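Superoxide dismutase (Methanothermobacter thermautotrophicus, PDB 1MA1) catalyses the disproportionation of superoxide to hydrogen peroxide and molecular oxygen, using one iron ion in each subunit of a homotetramer. Local coordinates at residues A[5-13]-A[42-53]. Sequence-based numbering, arbitrary orientation.
Sequences EKKFYELPE and VDGANALLRKLD
Asn46 grips the backbone of Tyr9 with both ends of its amide, a worked example of how one carboxamide on a helix can hold an irregular, extended chain. Tyr9 N donates to Asn46 OD1 over 2.8 Å, reaching a lone pair in the carbonyl plane. Asn46 ND2 returns a nearly straight bond (171°) to Tyr9 O at 2.9 Å, with that oxygen lying in the amide plane although the donor is tilted from the Tyr9 carbonyl plane. The two bonds together fix the rotation of the amide, and OD1 also meets the edge of the Phe8 ring, whose plane stands 83° from the amide. Replacing this asparagine by an alanine removes the whole amide and is likely to leave Tyr9 N and Tyr9 O without these partners and the extended segment 5-13 less firmly held against the helix.

Apolar contacts accompany the two bonds. Tyr9 CD2 rests 3.6 Å from Ala45 CB, while CE2 of the same ring meets Leu49 CD1. The CB of Tyr9 points toward the helix, and with CG anti to the carbonyl carbon (chi1 -73°) the ring lies against Ala45 and Leu49; the same ring also meets Tyr78 and Val75 of helix 64-86. Phe8 CE1 lies 3.7 Å from Arg50 CG, so the aliphatic part of the arginine does the touching. Val42 places CG1 against Tyr9 O and CG2 near Leu11 N.

Farther along, Lys6 NZ and Asp53 OD1 form only a long salt bridge of 3.6 Å; their stronger partners, Lys108 O and Arg143, belong to the second subunit, where Arg143 also makes a cation-pi contact with Phe8. The chemistry thus changes along 5-13: paired amide bonds secure Tyr9 to the first helix of the alpha-hairpin domain, whereas the charged end is shared with the subunit interface.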
loop_
_atom_site.group_PDB
_atom_site.type_symbol
_atom_site.label_atom_id
_atom_site.label_comp_id
_atom_site.label_asym_id
_atom_site.label_seq_id
_atom_site.Cartn_x
_atom_site.Cartn_y
_atom_site.Cartn_z
ATOM N N GLU A 5 10.010 6.686 34.188
ATOM C CA GLU A 5 9.812 5.279 33.740
ATOM C C GLU A 5 8.722 5.101 32.672
ATOM O O GLU A 5 7.811 5.928 32.551
ATOM C CB GLU A 5 9.505 4.383 34.942
ATOM C CG GLU A 5 10.727 3.630 35.424
ATOM C CD GLU A 5 11.333 2.744 34.339
ATOM O OE1 GLU A 5 10.717 1.699 34.014
ATOM O OE2 GLU A 5 12.418 3.100 33.810
ATOM N N LYS A 6 8.832 4.011 31.903
ATOM C CA LYS A 6 8.191 3.895 30.596
ATOM C C LYS A 6 6.712 3.577 30.759
ATOM O O LYS A 6 6.270 3.199 31.837
ATOM C CB LYS A 6 8.860 2.784 29.782
ATOM C CG LYS A 6 10.326 3.037 29.452
ATOM C CD LYS A 6 10.503 4.258 28.534
ATOM C CE LYS A 6 11.965 4.466 28.151
ATOM N NZ LYS A 6 12.130 5.497 27.097
ATOM N N LYS A 7 5.946 3.717 29.685
ATOM C CA LYS A 7 4.520 3.481 29.759
ATOM C C LYS A 7 4.015 2.787 28.493
ATOM O O LYS A 7 4.591 2.939 27.414
ATOM C CB LYS A 7 3.811 4.810 30.006
ATOM C CG LYS A 7 2.348 4.674 30.340
ATOM C CD LYS A 7 1.826 5.861 31.145
ATOM C CE LYS A 7 1.924 7.165 30.378
ATOM N NZ LYS A 7 1.219 8.278 31.059
ATOM N N PHE A 8 2.958 1.994 28.633
ATOM C CA PHE A 8 2.587 1.026 27.603
ATOM C C PHE A 8 1.099 1.019 27.316
ATOM O O PHE A 8 0.316 1.664 28.006
ATOM C CB PHE A 8 3.019 -0.380 28.010
ATOM C CG PHE A 8 4.504 -0.583 27.999
ATOM C CD1 PHE A 8 5.172 -0.833 26.806
ATOM C CD2 PHE A 8 5.252 -0.482 29.179
ATOM C CE1 PHE A 8 6.566 -0.983 26.783
ATOM C CE2 PHE A 8 6.644 -0.626 29.167
ATOM C CZ PHE A 8 7.296 -0.877 27.970
ATOM N N TYR A 9 0.710 0.282 26.289
ATOM C CA TYR A 9 -0.685 0.212 25.904
ATOM C C TYR A 9 -1.402 -0.833 26.740
ATOM O O TYR A 9 -0.819 -1.854 27.098
ATOM C CB TYR A 9 -0.789 -0.133 24.418
ATOM C CG TYR A 9 -0.414 1.002 23.498
ATOM C CD1 TYR A 9 -1.249 2.115 23.357
ATOM C CD2 TYR A 9 0.766 0.963 22.748
ATOM C CE1 TYR A 9 -0.920 3.150 22.498
ATOM C CE2 TYR A 9 1.102 1.993 21.888
ATOM C CZ TYR A 9 0.260 3.081 21.765
ATOM O OH TYR A 9 0.612 4.130 20.951
ATOM N N GLU A 10 -2.667 -0.574 27.049
ATOM C CA GLU A 10 -3.529 -1.590 27.645
ATOM C C GLU A 10 -4.867 -1.720 26.929
ATOM O O GLU A 10 -5.386 -0.747 26.375
ATOM C CB GLU A 10 -3.756 -1.262 29.112
ATOM C CG GLU A 10 -2.501 -1.420 29.948
ATOM C CD GLU A 10 -2.662 -0.878 31.350
ATOM O OE1 GLU A 10 -1.742 -1.089 32.182
ATOM O OE2 GLU A 10 -3.709 -0.239 31.610
ATOM N N LEU A 11 -5.430 -2.924 26.940
ATOM C CA LEU A 11 -6.766 -3.127 26.399
ATOM C C LEU A 11 -7.766 -2.310 27.204
ATOM O O LEU A 11 -7.939 -2.530 28.401
ATOM C CB LEU A 11 -7.146 -4.600 26.459
ATOM C CG LEU A 11 -8.457 -4.953 25.747
ATOM C CD1 LEU A 11 -8.290 -4.721 24.230
ATOM C CD2 LEU A 11 -8.849 -6.405 26.028
ATOM N N PRO A 12 -8.431 -1.342 26.562
ATOM C CA PRO A 12 -9.469 -0.574 27.254
ATOM C C PRO A 12 -10.692 -1.434 27.495
ATOM O O PRO A 12 -11.013 -2.309 26.691
ATOM C CB PRO A 12 -9.740 0.574 26.299
ATOM C CG PRO A 12 -9.545 -0.070 24.973
ATOM C CD PRO A 12 -8.297 -0.916 25.161
ATOM N N GLU A 13 -11.371 -1.199 28.608
ATOM C CA GLU A 13 -12.649 -1.844 28.860
ATOM C C GLU A 13 -13.643 -1.324 27.834
ATOM O O GLU A 13 -13.529 -0.192 27.372
ATOM C CB GLU A 13 -13.115 -1.508 30.268
ATOM C CG GLU A 13 -11.989 -1.518 31.291
ATOM C CD GLU A 13 -12.227 -2.514 32.409
ATOM O OE1 GLU A 13 -13.203 -2.304 33.163
ATOM O OE2 GLU A 13 -11.452 -3.502 32.539
ATOM N N VAL A 42 -2.688 -4.136 20.952
ATOM C CA VAL A 42 -2.012 -3.796 22.189
ATOM C C VAL A 42 -0.679 -4.510 22.318
ATOM O O VAL A 42 0.348 -3.861 22.525
ATOM C CB VAL A 42 -2.844 -4.171 23.400
ATOM C CG1 VAL A 42 -2.011 -3.976 24.676
ATOM C CG2 VAL A 42 -4.141 -3.357 23.392
ATOM N N ASP A 43 -0.682 -5.835 22.190
ATOM C CA ASP A 43 0.549 -6.590 22.368
ATOM C C ASP A 43 1.547 -6.312 21.256
ATOM O O ASP A 43 2.757 -6.228 21.503
ATOM C CB ASP A 43 0.267 -8.085 22.422
ATOM C CG ASP A 43 -0.745 -8.436 23.466
ATOM O OD1 ASP A 43 -0.761 -7.794 24.550
ATOM O OD2 ASP A 43 -1.519 -9.364 23.192
ATOM N N GLY A 44 1.039 -6.169 20.031
ATOM C CA GLY A 44 1.898 -5.842 18.901
ATOM C C GLY A 44 2.661 -4.563 19.168
ATOM O O GLY A 44 3.894 -4.523 19.095
ATOM N N ALA A 45 1.915 -3.516 19.500
ATOM C CA ALA A 45 2.484 -2.206 19.718
ATOM C C ALA A 45 3.465 -2.244 20.887
ATOM O O ALA A 45 4.530 -1.623 20.826
ATOM C CB ALA A 45 1.369 -1.196 19.986
ATOM N N ASN A 46 3.120 -2.969 21.952
ATOM C CA ASN A 46 3.997 -3.011 23.119
ATOM C C ASN A 46 5.302 -3.771 22.839
ATOM O O ASN A 46 6.381 -3.345 23.257
ATOM C CB ASN A 46 3.285 -3.641 24.317
ATOM C CG ASN A 46 2.291 -2.691 24.985
ATOM O OD1 ASN A 46 2.459 -1.461 24.969
ATOM N ND2 ASN A 46 1.265 -3.261 25.601
ATOM N N ALA A 47 5.209 -4.892 22.133
ATOM C CA ALA A 47 6.400 -5.670 21.834
ATOM C C ALA A 47 7.365 -4.780 21.110
ATOM O O ALA A 47 8.569 -4.844 21.322
ATOM C CB ALA A 47 6.067 -6.852 20.971
ATOM N N LEU A 48 6.826 -3.936 20.247
ATOM C CA LEU A 48 7.642 -3.130 19.360
ATOM C C LEU A 48 8.258 -1.986 20.146
ATOM O O LEU A 48 9.426 -1.644 19.959
ATOM C CB LEU A 48 6.780 -2.598 18.227
ATOM C CG LEU A 48 7.494 -1.822 17.141
ATOM C CD1 LEU A 48 8.612 -2.651 16.542
ATOM C CD2 LEU A 48 6.483 -1.471 16.092
ATOM N N LEU A 49 7.471 -1.395 21.039
ATOM C CA LEU A 49 7.994 -0.356 21.895
ATOM C C LEU A 49 9.178 -0.884 22.685
ATOM O O LEU A 49 10.207 -0.230 22.777
ATOM C CB LEU A 49 6.920 0.163 22.850
ATOM C CG LEU A 49 5.796 0.993 22.216
ATOM C CD1 LEU A 49 4.816 1.450 23.279
ATOM C CD2 LEU A 49 6.388 2.190 21.520
ATOM N N ARG A 50 9.054 -2.079 23.243
ATOM C CA ARG A 50 10.151 -2.639 24.013
ATOM C C ARG A 50 11.382 -2.894 23.136
ATOM O O ARG A 50 12.525 -2.637 23.543
ATOM C CB ARG A 50 9.716 -3.936 24.688
ATOM C CG ARG A 50 8.807 -3.728 25.882
ATOM C CD ARG A 50 8.625 -5.029 26.655
ATOM N NE ARG A 50 7.996 -6.063 25.832
ATOM C CZ ARG A 50 6.681 -6.192 25.680
ATOM N NH1 ARG A 50 5.856 -5.354 26.320
ATOM N NH2 ARG A 50 6.201 -7.132 24.868
ATOM N N LYS A 51 11.144 -3.393 21.932
ATOM C CA LYS A 51 12.212 -3.603 20.974
ATOM C C LYS A 51 13.004 -2.308 20.724
ATOM O O LYS A 51 14.235 -2.310 20.756
ATOM C CB LYS A 51 11.616 -4.124 19.675
ATOM C CG LYS A 51 12.618 -4.397 18.582
ATOM C CD LYS A 51 11.895 -4.693 17.259
ATOM C CE LYS A 51 12.860 -5.030 16.117
ATOM N NZ LYS A 51 13.613 -6.319 16.322
ATOM N N LEU A 52 12.294 -1.208 20.485
ATOM C CA LEU A 52 12.942 0.059 20.217
ATOM C C LEU A 52 13.632 0.606 21.460
ATOM O O LEU A 52 14.699 1.205 21.358
ATOM C CB LEU A 52 11.937 1.089 19.690
ATOM C CG LEU A 52 11.351 0.871 18.284
ATOM C CD1 LEU A 52 10.453 2.035 17.967
ATOM C CD2 LEU A 52 12.425 0.747 17.219
ATOM N N ASP A 53 13.025 0.403 22.628
ATOM C CA ASP A 53 13.642 0.798 23.894
ATOM C C ASP A 53 14.949 0.070 24.120
ATOM O O ASP A 53 15.959 0.678 24.473
ATOM C CB ASP A 53 12.719 0.501 25.074
ATOM C CG ASP A 53 11.579 1.493 25.191
ATOM O OD1 ASP A 53 11.786 2.691 24.842
ATOM O OD2 ASP A 53 10.487 1.066 25.658
#